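PDB 3UQZ: DNA processing protein DprA from Streptococcus pneumoniae, which helps load the RecA recombinase onto single-stranded DNA during natural transformation, binding single-stranded DNA cooperatively and protecting it from nucleases. Local coordinates for residues G113-S118 / P206-I211; I138-A143 / A149-A154; K144-A149 / I220-K225; I162-T167 / R210-L215; D170-K175 / L180-G185. All coordinates share one frame; numbering follows the deposited sequence.

Contact 1: residues G113-S118 / P206-I211. With SO4 (sulfate ion), chain D.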
# COMPACT_ATOMS: atom_id res chain seq x y z
N GLY A 113 12.88 -9.69 5.22
CA GLY A 113 11.59 -10.11 5.74
C GLY A 113 11.62 -11.10 6.88
O GLY A 113 12.68 -11.52 7.33
N SER A 114 10.43 -11.50 7.32
CA SER A 114 10.15 -12.40 8.44
C SER A 114 10.96 -13.68 8.45
O SER A 114 11.05 -14.36 7.42
CB SER A 114 8.66 -12.74 8.49
OG SER A 114 8.26 -13.19 9.77
N ARG A 115 11.54 -14.00 9.61
CA ARG A 115 12.30 -15.23 9.88
C ARG A 115 11.29 -16.40 9.89
O ARG A 115 11.59 -17.48 9.40
CB ARG A 115 13.06 -15.13 11.23
CG ARG A 115 14.59 -15.00 11.14
CD ARG A 115 15.12 -13.55 11.03
NE ARG A 115 16.52 -13.45 11.48
CZ ARG A 115 17.40 -12.50 11.12
NH1 ARG A 115 17.06 -11.54 10.28
NH2 ARG A 115 18.63 -12.53 11.61
N ALA A 116 10.07 -16.14 10.41
CA ALA A 116 8.96 -17.09 10.50
C ALA A 116 7.83 -16.61 9.57
O ALA A 116 6.74 -16.23 10.01
CB ALA A 116 8.46 -17.19 11.94
N CYS A 117 8.12 -16.59 8.27
CA CYS A 117 7.15 -16.14 7.28
C CYS A 117 6.13 -17.24 6.97
O CYS A 117 6.30 -18.39 7.38
CB CYS A 117 7.87 -15.67 6.02
SG CYS A 117 8.56 -17.02 5.03
N SER A 118 5.09 -16.89 6.20
CA SER A 118 4.04 -17.79 5.73
C SER A 118 4.42 -18.32 4.34
O SER A 118 5.29 -17.74 3.67
CB SER A 118 2.71 -17.04 5.66
OG SER A 118 2.66 -16.15 4.56
N PRO A 206 21.66 -7.20 13.44
CA PRO A 206 21.37 -5.81 13.03
C PRO A 206 22.57 -5.17 12.33
O PRO A 206 22.38 -4.39 11.39
CB PRO A 206 21.09 -5.10 14.35
CG PRO A 206 20.70 -6.17 15.28
CD PRO A 206 21.54 -7.35 14.91
N ALA A 207 23.81 -5.52 12.76
CA ALA A 207 25.07 -5.03 12.20
C ALA A 207 25.25 -5.47 10.72
O ALA A 207 25.57 -4.65 9.86
CB ALA A 207 26.24 -5.51 13.05
N ARG A 208 25.02 -6.75 10.45
CA ARG A 208 25.05 -7.44 9.16
C ARG A 208 24.02 -6.78 8.21
O ARG A 208 24.32 -6.58 7.03
CB ARG A 208 24.68 -8.91 9.45
CG ARG A 208 24.66 -9.89 8.30
CD ARG A 208 23.29 -10.22 7.73
NE ARG A 208 22.19 -10.19 8.68
CZ ARG A 208 21.39 -11.21 8.92
NH1 ARG A 208 21.57 -12.37 8.30
NH2 ARG A 208 20.39 -11.10 9.79
N ASN A 209 22.83 -6.41 8.74
CA ASN A 209 21.74 -5.77 7.98
C ASN A 209 22.12 -4.44 7.34
O ASN A 209 21.63 -4.12 6.25
CB ASN A 209 20.48 -5.64 8.81
CG ASN A 209 19.82 -6.94 9.14
OD1 ASN A 209 19.85 -7.92 8.39
ND2 ASN A 209 19.16 -6.97 10.28
N ARG A 210 22.97 -3.67 8.02
CA ARG A 210 23.51 -2.38 7.58
C ARG A 210 24.27 -2.56 6.24
O ARG A 210 24.12 -1.73 5.34
CB ARG A 210 24.38 -1.78 8.71
CG ARG A 210 25.70 -1.15 8.29
CD ARG A 210 26.66 -0.87 9.44
NE ARG A 210 27.15 -2.12 10.01
CZ ARG A 210 28.42 -2.50 10.03
NH1 ARG A 210 29.36 -1.71 9.54
NH2 ARG A 210 28.76 -3.67 10.55
N ILE A 211 25.03 -3.68 6.11
CA ILE A 211 25.80 -4.06 4.91
C ILE A 211 24.85 -4.49 3.78
O ILE A 211 25.03 -4.04 2.65
CB ILE A 211 26.88 -5.14 5.23
CG1 ILE A 211 27.80 -4.70 6.37
CG2 ILE A 211 27.69 -5.52 3.96
CD1 ILE A 211 28.61 -5.82 7.03
S SO4 D . 12.35 -10.58 11.84
O1 SO4 D . 13.81 -10.49 11.89
O2 SO4 D . 11.79 -10.10 13.12
O3 SO4 D . 11.86 -9.76 10.74
O4 SO4 D . 11.95 -11.96 11.64
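R115 and R208 account for nearly all of the small surface buried here, about 79 Å² in total, and they meet through their guanidinium groups alone. The two side chains arrive from opposite directions, R115 from the loop 113-118 and R208 from the helical segment 206-211. NH2 of R115 lies 2.9 Å from NH2 of R208, at the edge of each group and near its plane. The two planes are turned 77° apart, so they do not stack. Both nitrogens are donors, so no hydrogen bond joins them, and at 2.7 Å resolution the exact spacing deserves little weight. R208 gets this far because its CG is anti to the backbone N (chi1 -178°), after which the chain bends at chi2 and chi3; R115 bends at chi2. A sulfate lies beside R115, away from R208: the backbone N of R115 donates to its O4 at 2.9 Å, with an N-H...O angle of 158°. CD of R115 passes 3.4 Å from sulfate O1, so the side chain runs alongside the ion while its backbone grips it. The sulfate probably came from the crystallisation liquor, yet its place in the turn after a strand is consistent with a Rossmann-type anion pocket. The contact links the turn after strand 108-113, which carries R115, to helix 204-215, which packs through R208 and I211 on V164 of strand 161-164.

Contact 2: residues I138-A143 / A149-A154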
# COMPACT_ATOMS: atom_id res chain seq x y z
N ILE A 138 20.59 -10.65 -6.20
CA ILE A 138 19.77 -10.71 -4.99
C ILE A 138 20.67 -10.75 -3.76
O ILE A 138 21.39 -11.75 -3.54
CB ILE A 138 18.74 -11.88 -5.05
CG1 ILE A 138 17.83 -11.84 -6.32
CG2 ILE A 138 17.93 -12.02 -3.75
CD1 ILE A 138 17.12 -10.53 -6.67
N VAL A 139 20.65 -9.66 -2.98
CA VAL A 139 21.44 -9.57 -1.76
C VAL A 139 20.55 -9.84 -0.55
O VAL A 139 19.53 -9.16 -0.39
CB VAL A 139 22.22 -8.24 -1.63
CG1 VAL A 139 23.14 -8.27 -0.42
CG2 VAL A 139 23.02 -7.94 -2.90
N SER A 140 20.90 -10.84 0.26
CA SER A 140 20.15 -11.20 1.47
C SER A 140 21.07 -11.80 2.54
O SER A 140 22.26 -11.97 2.28
CB SER A 140 18.97 -12.10 1.14
OG SER A 140 17.97 -11.96 2.14
N GLY A 141 20.54 -12.10 3.72
CA GLY A 141 21.33 -12.57 4.85
C GLY A 141 21.29 -14.01 5.28
O GLY A 141 21.71 -14.33 6.40
N LEU A 142 20.80 -14.90 4.42
CA LEU A 142 20.77 -16.36 4.68
C LEU A 142 19.92 -16.82 5.88
O LEU A 142 20.01 -17.98 6.28
CB LEU A 142 22.22 -16.89 4.77
CG LEU A 142 22.62 -18.13 4.00
CD1 LEU A 142 21.75 -18.39 2.78
CD2 LEU A 142 24.05 -18.01 3.58
N ALA A 143 19.09 -15.93 6.45
CA ALA A 143 18.20 -16.24 7.57
C ALA A 143 17.07 -17.15 7.07
O ALA A 143 16.79 -17.20 5.86
CB ALA A 143 17.60 -14.96 8.12
N ALA A 149 14.05 -17.87 0.90
CA ALA A 149 13.19 -17.87 -0.28
C ALA A 149 13.73 -16.93 -1.36
O ALA A 149 13.59 -17.22 -2.54
CB ALA A 149 11.78 -17.47 0.10
N ALA A 150 14.38 -15.83 -0.93
CA ALA A 150 15.00 -14.85 -1.82
C ALA A 150 16.20 -15.48 -2.57
O ALA A 150 16.29 -15.36 -3.79
CB ALA A 150 15.45 -13.64 -1.02
N HIS A 151 17.08 -16.18 -1.83
CA HIS A 151 18.27 -16.85 -2.34
C HIS A 151 17.89 -17.97 -3.30
O HIS A 151 18.38 -18.00 -4.42
CB HIS A 151 19.12 -17.39 -1.19
CG HIS A 151 19.86 -16.34 -0.41
ND1 HIS A 151 19.75 -16.25 0.96
CD2 HIS A 151 20.73 -15.40 -0.84
CE1 HIS A 151 20.54 -15.26 1.32
NE2 HIS A 151 21.15 -14.71 0.27
N MSE A 152 16.97 -18.86 -2.89
CA MSE A 152 16.49 -19.98 -3.71
C MSE A 152 15.80 -19.55 -5.01
O MSE A 152 16.00 -20.19 -6.04
CB MSE A 152 15.64 -20.95 -2.89
CG MSE A 152 16.46 -21.68 -1.84
SE MSE A 152 15.41 -22.76 -0.66
CE MSE A 152 14.92 -24.00 -1.97
N ALA A 153 15.06 -18.44 -4.97
CA ALA A 153 14.39 -17.89 -6.15
C ALA A 153 15.40 -17.36 -7.18
O ALA A 153 15.19 -17.52 -8.39
CB ALA A 153 13.42 -16.80 -5.75
N ALA A 154 16.50 -16.75 -6.71
CA ALA A 154 17.59 -16.24 -7.54
C ALA A 154 18.26 -17.42 -8.23
O ALA A 154 18.42 -17.40 -9.45
CB ALA A 154 18.60 -15.48 -6.69
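The imidazole of H151 is the flat group of this contact, and its edge meets the turn after strand 137-140: the backbone N of L142 lies in the ring plane, at the rim. CB of S140 and the backbone N of G141 approach the ring obliquely, on neither a clear face nor a clear edge. The side chain of L142 crosses that of H151 at about a right angle and brings CD1 against the ring. Setting CG of H151 anti to its carbonyl carbon (chi1 -73°) carries the ring off the helix to the strand's end. Farther back along the strand the packing is mainly aliphatic, with one methyl also against a peptide oxygen. I138 splits its branches between two helical alanines one turn apart: CG1 lies 3.7 Å from CB of A154, while CG2 lies 4.0 Å from CB of A150 and 3.7 Å from the carbonyl O of A150. The axes of strand 138-140 and helix 149-154 approach to 8.4 Å, consistent with the small alanine side chains at this interface, and run nearly antiparallel at 156°. That is the geometry expected of the first strand and the helix of a beta-alpha-beta unit, completed here by strand 161-164. The hydroxyl of S140 is hydrogen-bonded to V111 O of the neighbouring strand 108-113. With every touching residue buried and no hydrogen bond between the two segments, cohesion here comes from van der Waals packing, both aliphatic and against the imidazole, which T161, A163 and I184 also touch.

Contact 3: residues K144-A149 / I220-K225; sequences KGIDTA and IVAEAK
I146, in the first turn of helix 146-157, supplies the helical side of this contact, and A222 and E223 receive it from the segment 220-225. From CB, which makes no close approach of its own, the chain leaves with CG1 anti to the carbonyl carbon (chi1 -59°), beside the backbone N. CG1 then rests 3.5 Å from the carbonyl O of A222, a van der Waals contact with no donor involved. At the tip, CD1 is shared: it lies 3.9 Å from A222 O and 4.0 Å from A222 CB, and 4.4 Å from CB of E223 at the margin. The contact is therefore one branch of isoleucine laid against a methyl and a peptide oxygen, with 120 Å² buried and no hydrogen bond across. G145 stands at the N-cap, and its backbone angles (96°/-128°) would jam a side chain against the preceding carbonyl O. Helix 146-157 begins regularly from there, A149 N donating to G145 O at 3.1 Å. V125 of helix 119-130 packs on both I146 and A222, and the carboxylate of E223 turns elsewhere, bonding S118 OG at the N-cap of that helix. Helix starts gathered beside the carboxyl ends of parallel strands, with glycine in the connecting turns, are characteristic of Rossmann-like folds, in which the carboxyl ends of the strands commonly form the binding site.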
# COMPACT_ATOMS: atom_id res chain seq x y z
N LYS A 144 16.41 -17.86 8.00
CA LYS A 144 15.29 -18.70 7.60
C LYS A 144 14.10 -17.80 7.23
O LYS A 144 14.06 -16.65 7.64
CB LYS A 144 14.94 -19.76 8.67
CG LYS A 144 14.41 -19.25 10.01
CD LYS A 144 14.20 -20.43 10.96
CE LYS A 144 13.78 -20.00 12.35
NZ LYS A 144 13.81 -21.13 13.32
N GLY A 145 13.23 -18.30 6.37
CA GLY A 145 12.07 -17.54 5.94
C GLY A 145 12.27 -16.81 4.64
O GLY A 145 12.67 -17.43 3.65
N ILE A 146 11.98 -15.50 4.64
CA ILE A 146 12.07 -14.62 3.46
C ILE A 146 13.46 -14.62 2.81
O ILE A 146 13.55 -14.73 1.59
CB ILE A 146 11.53 -13.18 3.75
CG1 ILE A 146 10.03 -13.18 4.19
CG2 ILE A 146 11.79 -12.20 2.58
CD1 ILE A 146 8.97 -13.59 3.12
N ASP A 147 14.53 -14.51 3.62
CA ASP A 147 15.91 -14.50 3.14
C ASP A 147 16.21 -15.77 2.34
O ASP A 147 16.69 -15.67 1.21
CB ASP A 147 16.91 -14.32 4.30
CG ASP A 147 16.98 -12.94 4.95
OD1 ASP A 147 15.97 -12.22 4.93
OD2 ASP A 147 18.03 -12.62 5.53
N THR A 148 15.86 -16.95 2.89
CA THR A 148 16.07 -18.25 2.22
C THR A 148 15.30 -18.33 0.90
O THR A 148 15.86 -18.79 -0.11
CB THR A 148 15.78 -19.41 3.18
OG1 THR A 148 16.60 -19.24 4.34
CG2 THR A 148 16.04 -20.77 2.56
N ALA A 149 14.05 -17.87 0.90
CA ALA A 149 13.19 -17.87 -0.28
C ALA A 149 13.73 -16.93 -1.36
O ALA A 149 13.59 -17.22 -2.54
CB ALA A 149 11.78 -17.47 0.10
N ILE A 220 13.84 -4.70 -1.04
CA ILE A 220 12.53 -5.33 -1.21
C ILE A 220 12.12 -5.94 0.13
O ILE A 220 12.86 -6.75 0.69
CB ILE A 220 12.51 -6.36 -2.38
CG1 ILE A 220 12.71 -5.67 -3.75
CG2 ILE A 220 11.23 -7.21 -2.36
CD1 ILE A 220 13.04 -6.64 -4.91
N VAL A 221 10.94 -5.52 0.66
CA VAL A 221 10.36 -6.03 1.91
C VAL A 221 9.17 -6.92 1.63
O VAL A 221 8.36 -6.63 0.75
CB VAL A 221 9.94 -4.98 2.96
CG1 VAL A 221 10.55 -5.29 4.32
CG2 VAL A 221 10.18 -3.55 2.50
N ALA A 222 9.03 -7.97 2.44
CA ALA A 222 7.93 -8.91 2.39
C ALA A 222 7.76 -9.48 3.76
O ALA A 222 8.72 -9.95 4.38
CB ALA A 222 8.23 -10.02 1.40
N GLU A 223 6.52 -9.42 4.26
CA GLU A 223 6.13 -9.92 5.57
C GLU A 223 6.96 -9.36 6.71
O GLU A 223 7.53 -10.11 7.49
CB GLU A 223 6.01 -11.47 5.59
CG GLU A 223 4.95 -12.00 4.64
CD GLU A 223 4.28 -13.31 5.02
OE1 GLU A 223 4.85 -14.06 5.85
OE2 GLU A 223 3.20 -13.60 4.46
N ALA A 224 7.03 -8.04 6.80
CA ALA A 224 7.73 -7.36 7.88
C ALA A 224 6.67 -7.03 8.93
O ALA A 224 5.62 -6.47 8.60
CB ALA A 224 8.41 -6.10 7.38
N LYS A 225 6.87 -7.52 10.16
CA LYS A 225 5.97 -7.28 11.28
C LYS A 225 6.30 -5.92 11.87
O LYS A 225 7.32 -5.33 11.53
CB LYS A 225 6.15 -8.36 12.36
CG LYS A 225 5.54 -9.69 11.98
CD LYS A 225 6.05 -10.77 12.88
CE LYS A 225 5.95 -12.10 12.19
NZ LYS A 225 6.13 -13.22 13.15

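Contact 4: residues I162-T167 / R210-L215; sequences IAVIGT and RIIAGL
V164 faces three side chains of the helical segment 210-215, and the fit is closest at I212 and I211. CB of V164 lies 3.7 Å from CG1 of I212, and the two side chains slide past each other in opposite directions. One residue earlier in the helix, I211 offers CG2 to CG1 of V164 at 3.9 Å. The valine can serve both because its branches diverge: CG1 is anti to the backbone N (chi1 -173°), beside the carbonyl carbon, while CG2 swings beside the backbone N. That second methyl sits 3.8 Å from CG1 of I212, and the packing thins toward L215, whose CD2 is 4.2 Å from it. Looser still is I162, two residues back on the same side of the strand; its CB points at the helix, but its side chain comes no closer than 4.6 Å. All four touching residues are buried, so the wider spacing is toward other interior residues, not solvent; the more exposed R210 takes no part and forms a salt bridge with E193. No polar bond crosses between the segments. The axes of strand 162-164 and helix 210-215 approach to 9.0 Å, with directions 145° apart. Strand 161-164 runs between strands 137-140 and 189-192, and helix 204-215 packs across this face of the sheet, L215 reaching V139 and L191 and also touching L85 of helix 83-86.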
# COMPACT_ATOMS: atom_id res chain seq x y z
N ILE A 162 24.12 -12.79 -3.38
CA ILE A 162 25.14 -12.45 -2.39
C ILE A 162 24.52 -12.65 -1.01
O ILE A 162 23.44 -12.13 -0.75
CB ILE A 162 25.74 -11.01 -2.53
CG1 ILE A 162 26.44 -10.80 -3.88
CG2 ILE A 162 26.69 -10.67 -1.35
CD1 ILE A 162 26.78 -9.35 -4.20
N ALA A 163 25.21 -13.40 -0.13
CA ALA A 163 24.79 -13.61 1.27
C ALA A 163 25.72 -12.83 2.21
O ALA A 163 26.94 -12.88 2.05
CB ALA A 163 24.79 -15.07 1.63
N VAL A 164 25.13 -12.10 3.17
CA VAL A 164 25.88 -11.35 4.19
C VAL A 164 25.54 -12.05 5.52
O VAL A 164 24.38 -12.08 5.93
CB VAL A 164 25.55 -9.82 4.19
CG1 VAL A 164 26.45 -9.04 5.14
CG2 VAL A 164 25.67 -9.25 2.78
N ILE A 165 26.51 -12.74 6.12
CA ILE A 165 26.27 -13.51 7.34
C ILE A 165 26.62 -12.80 8.65
O ILE A 165 27.29 -11.76 8.64
CB ILE A 165 26.89 -14.94 7.24
CG1 ILE A 165 28.41 -14.89 6.98
CG2 ILE A 165 26.14 -15.77 6.18
CD1 ILE A 165 29.16 -16.23 7.12
N GLY A 166 26.13 -13.35 9.76
CA GLY A 166 26.38 -12.85 11.12
C GLY A 166 27.27 -13.76 11.95
O GLY A 166 27.22 -13.73 13.18
N THR A 167 28.06 -14.62 11.28
CA THR A 167 29.00 -15.58 11.88
C THR A 167 30.30 -15.60 11.05
O THR A 167 30.39 -14.88 10.04
CB THR A 167 28.40 -16.99 11.87
OG1 THR A 167 28.38 -17.50 10.54
CG2 THR A 167 27.02 -17.09 12.50
N ARG A 210 22.97 -3.67 8.02
CA ARG A 210 23.51 -2.38 7.58
C ARG A 210 24.27 -2.56 6.24
O ARG A 210 24.12 -1.73 5.34
CB ARG A 210 24.38 -1.78 8.71
CG ARG A 210 25.70 -1.15 8.29
CD ARG A 210 26.66 -0.87 9.44
NE ARG A 210 27.15 -2.12 10.01
CZ ARG A 210 28.42 -2.50 10.03
NH1 ARG A 210 29.36 -1.71 9.54
NH2 ARG A 210 28.76 -3.67 10.55
N ILE A 211 25.03 -3.68 6.11
CA ILE A 211 25.80 -4.06 4.91
C ILE A 211 24.85 -4.49 3.78
O ILE A 211 25.03 -4.04 2.65
CB ILE A 211 26.88 -5.14 5.23
CG1 ILE A 211 27.80 -4.70 6.37
CG2 ILE A 211 27.69 -5.52 3.96
CD1 ILE A 211 28.61 -5.82 7.03
N ILE A 212 23.83 -5.35 4.09
CA ILE A 212 22.82 -5.80 3.12
C ILE A 212 22.19 -4.57 2.44
O ILE A 212 22.18 -4.50 1.21
CB ILE A 212 21.73 -6.71 3.77
CG1 ILE A 212 22.33 -8.05 4.27
CG2 ILE A 212 20.55 -6.96 2.80
CD1 ILE A 212 21.41 -8.87 5.10
N ALA A 213 21.70 -3.61 3.24
CA ALA A 213 21.09 -2.38 2.74
C ALA A 213 22.10 -1.50 2.02
O ALA A 213 21.84 -1.09 0.89
CB ALA A 213 20.44 -1.62 3.88
N GLY A 214 23.26 -1.27 2.64
CA GLY A 214 24.35 -0.43 2.12
C GLY A 214 24.90 -0.82 0.76
O GLY A 214 25.27 0.05 -0.04
N LEU A 215 24.96 -2.13 0.49
CA LEU A 215 25.43 -2.71 -0.77
C LEU A 215 24.52 -2.35 -1.96
O LEU A 215 24.99 -2.31 -3.09
CB LEU A 215 25.43 -4.24 -0.59
CG LEU A 215 26.69 -5.07 -0.87
CD1 LEU A 215 27.98 -4.28 -0.77
CD2 LEU A 215 26.74 -6.28 0.05

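Contact 5: residues D170-K175 / L180-G185; sequences DVFYPK and LQDYIG
The extended loop 170-175 passes the first turns of helix 178-187 with F172 and Q181 as the nearest pair, 7.3 Å from CA to CA, and turns at a cis peptide before P174. Q181 supplies the polar link: its NE2 donates to V171 O at 3.0 Å with an N-H...O angle of 153°. Its CG is anti to the backbone N (chi1 -170°) and the chain stays extended beyond, which carries the amide to the loop backbone. The other end of that amide is tied by water: OE1 accepts from two waters, one also taking the N-H of Y173 and the other donating to P174 O at 2.9 Å. Both ends of the amide are thus held. The F172 ring lies beside the glutamine, its plane 36° from that of the amide, with CB of Q181 3.8 Å from CD1, in the ring plane at the edge. D182 approaches the ring obliquely farther along, OD1 being 3.5 Å from CZ. This surface contact folds the loop after strand 161-164 back on the helix it leads into; deeper, I184 packs on A163 of that strand, and L180 reaches helix 146-157.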
# COMPACT_ATOMS: atom_id res chain seq x y z
N ASP A 170 33.17 -20.27 8.45
CA ASP A 170 33.25 -21.71 8.77
C ASP A 170 32.17 -22.10 9.79
O ASP A 170 32.17 -23.22 10.32
CB ASP A 170 34.66 -22.07 9.31
CG ASP A 170 35.23 -21.17 10.41
OD1 ASP A 170 34.54 -20.22 10.83
OD2 ASP A 170 36.40 -21.40 10.80
N VAL A 171 31.25 -21.15 10.06
CA VAL A 171 30.12 -21.28 10.99
C VAL A 171 28.81 -21.13 10.20
O VAL A 171 28.74 -20.33 9.26
CB VAL A 171 30.24 -20.30 12.19
CG1 VAL A 171 29.03 -20.40 13.13
CG2 VAL A 171 31.54 -20.52 12.96
N PHE A 172 27.79 -21.92 10.56
CA PHE A 172 26.55 -21.92 9.81
C PHE A 172 25.34 -21.55 10.65
O PHE A 172 25.03 -22.26 11.60
CB PHE A 172 26.39 -23.27 9.06
CG PHE A 172 27.59 -23.60 8.19
CD1 PHE A 172 27.67 -23.13 6.88
CD2 PHE A 172 28.66 -24.32 8.70
CE1 PHE A 172 28.79 -23.38 6.10
CE2 PHE A 172 29.79 -24.57 7.92
CZ PHE A 172 29.85 -24.11 6.62
N TYR A 173 24.68 -20.42 10.32
CA TYR A 173 23.47 -20.01 11.03
C TYR A 173 22.38 -19.49 10.08
O TYR A 173 22.62 -18.52 9.37
CB TYR A 173 23.74 -19.02 12.18
CG TYR A 173 22.49 -18.66 12.97
CD1 TYR A 173 22.09 -19.43 14.06
CD2 TYR A 173 21.71 -17.57 12.62
CE1 TYR A 173 20.94 -19.12 14.78
CE2 TYR A 173 20.55 -17.25 13.32
CZ TYR A 173 20.17 -18.03 14.40
OH TYR A 173 19.03 -17.71 15.11
N PRO A 174 21.16 -20.07 10.09
CA PRO A 174 20.72 -21.24 10.87
C PRO A 174 21.41 -22.54 10.43
O PRO A 174 21.90 -22.61 9.29
CB PRO A 174 19.20 -21.26 10.64
CG PRO A 174 19.01 -20.60 9.30
CD PRO A 174 20.10 -19.58 9.18
N LYS A 175 21.48 -23.55 11.33
CA LYS A 175 22.12 -24.84 11.03
C LYS A 175 21.55 -25.55 9.81
O LYS A 175 22.31 -26.14 9.05
CB LYS A 175 22.15 -25.78 12.26
CG LYS A 175 22.89 -25.22 13.49
CD LYS A 175 24.32 -25.80 13.75
CE LYS A 175 24.91 -25.36 15.08
NZ LYS A 175 24.31 -26.09 16.23
N LEU A 180 23.07 -24.62 1.65
CA LEU A 180 22.82 -23.39 0.89
C LEU A 180 23.98 -22.39 1.07
O LEU A 180 24.40 -21.80 0.08
CB LEU A 180 21.46 -22.76 1.27
CG LEU A 180 20.96 -21.56 0.46
CD1 LEU A 180 20.71 -21.94 -0.99
CD2 LEU A 180 19.71 -21.00 1.06
N GLN A 181 24.52 -22.25 2.30
CA GLN A 181 25.65 -21.36 2.58
C GLN A 181 26.91 -21.88 1.86
O GLN A 181 27.64 -21.08 1.25
CB GLN A 181 25.91 -21.22 4.10
CG GLN A 181 26.92 -20.12 4.43
CD GLN A 181 27.15 -19.92 5.90
OE1 GLN A 181 26.22 -19.76 6.68
NE2 GLN A 181 28.42 -19.90 6.29
N ASP A 182 27.14 -23.20 1.93
CA ASP A 182 28.27 -23.87 1.28
C ASP A 182 28.21 -23.68 -0.23
O ASP A 182 29.25 -23.36 -0.82
CB ASP A 182 28.30 -25.36 1.63
CG ASP A 182 28.98 -25.70 2.94
OD1 ASP A 182 29.99 -25.03 3.28
OD2 ASP A 182 28.56 -26.68 3.59
N TYR A 183 27.02 -23.84 -0.84
CA TYR A 183 26.82 -23.68 -2.27
C TYR A 183 27.01 -22.24 -2.72
O TYR A 183 27.67 -22.01 -3.74
CB TYR A 183 25.45 -24.24 -2.74
CG TYR A 183 25.19 -23.97 -4.20
CD1 TYR A 183 25.91 -24.63 -5.19
CD2 TYR A 183 24.30 -22.97 -4.60
CE1 TYR A 183 25.73 -24.33 -6.54
CE2 TYR A 183 24.10 -22.67 -5.94
CZ TYR A 183 24.80 -23.36 -6.91
OH TYR A 183 24.64 -23.06 -8.24
N ILE A 184 26.41 -21.28 -1.98
CA ILE A 184 26.55 -19.85 -2.27
C ILE A 184 28.03 -19.48 -2.19
O ILE A 184 28.51 -18.74 -3.05
CB ILE A 184 25.59 -18.95 -1.42
CG1 ILE A 184 24.12 -19.16 -1.84
CG2 ILE A 184 25.97 -17.45 -1.50
CD1 ILE A 184 23.12 -18.66 -0.80
N GLY A 185 28.76 -20.08 -1.26
CA GLY A 185 30.20 -19.88 -1.14
C GLY A 185 30.99 -20.46 -2.29
O GLY A 185 32.05 -19.93 -2.63
O HOH W 1 26.00 -18.03 9.13
O HOH W 2 23.85 -21.85 7.34

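In the fold
Contacts 2, 3 and 4 are buried and mainly apolar, with no hydrogen bond between their paired segments, whereas contact 5 lies at the surface and relies on an amide and waters. Contact 1 is intermediate: partly buried, small, and built on charged groups beside a sulfate. Contacts 2 and 3 use successive turns of helix 146-157, sharing A149; contacts 1 and 4 share R210 and I211 of helix 204-215, but contact 1 uses R208 and contact 4 the aliphatic I211, I212 and L215. The strands of contacts 2 and 4 are neighbours in one sheet, with helices 146-157 and 204-215 packed on them. L142 also touches the helix of contact 5.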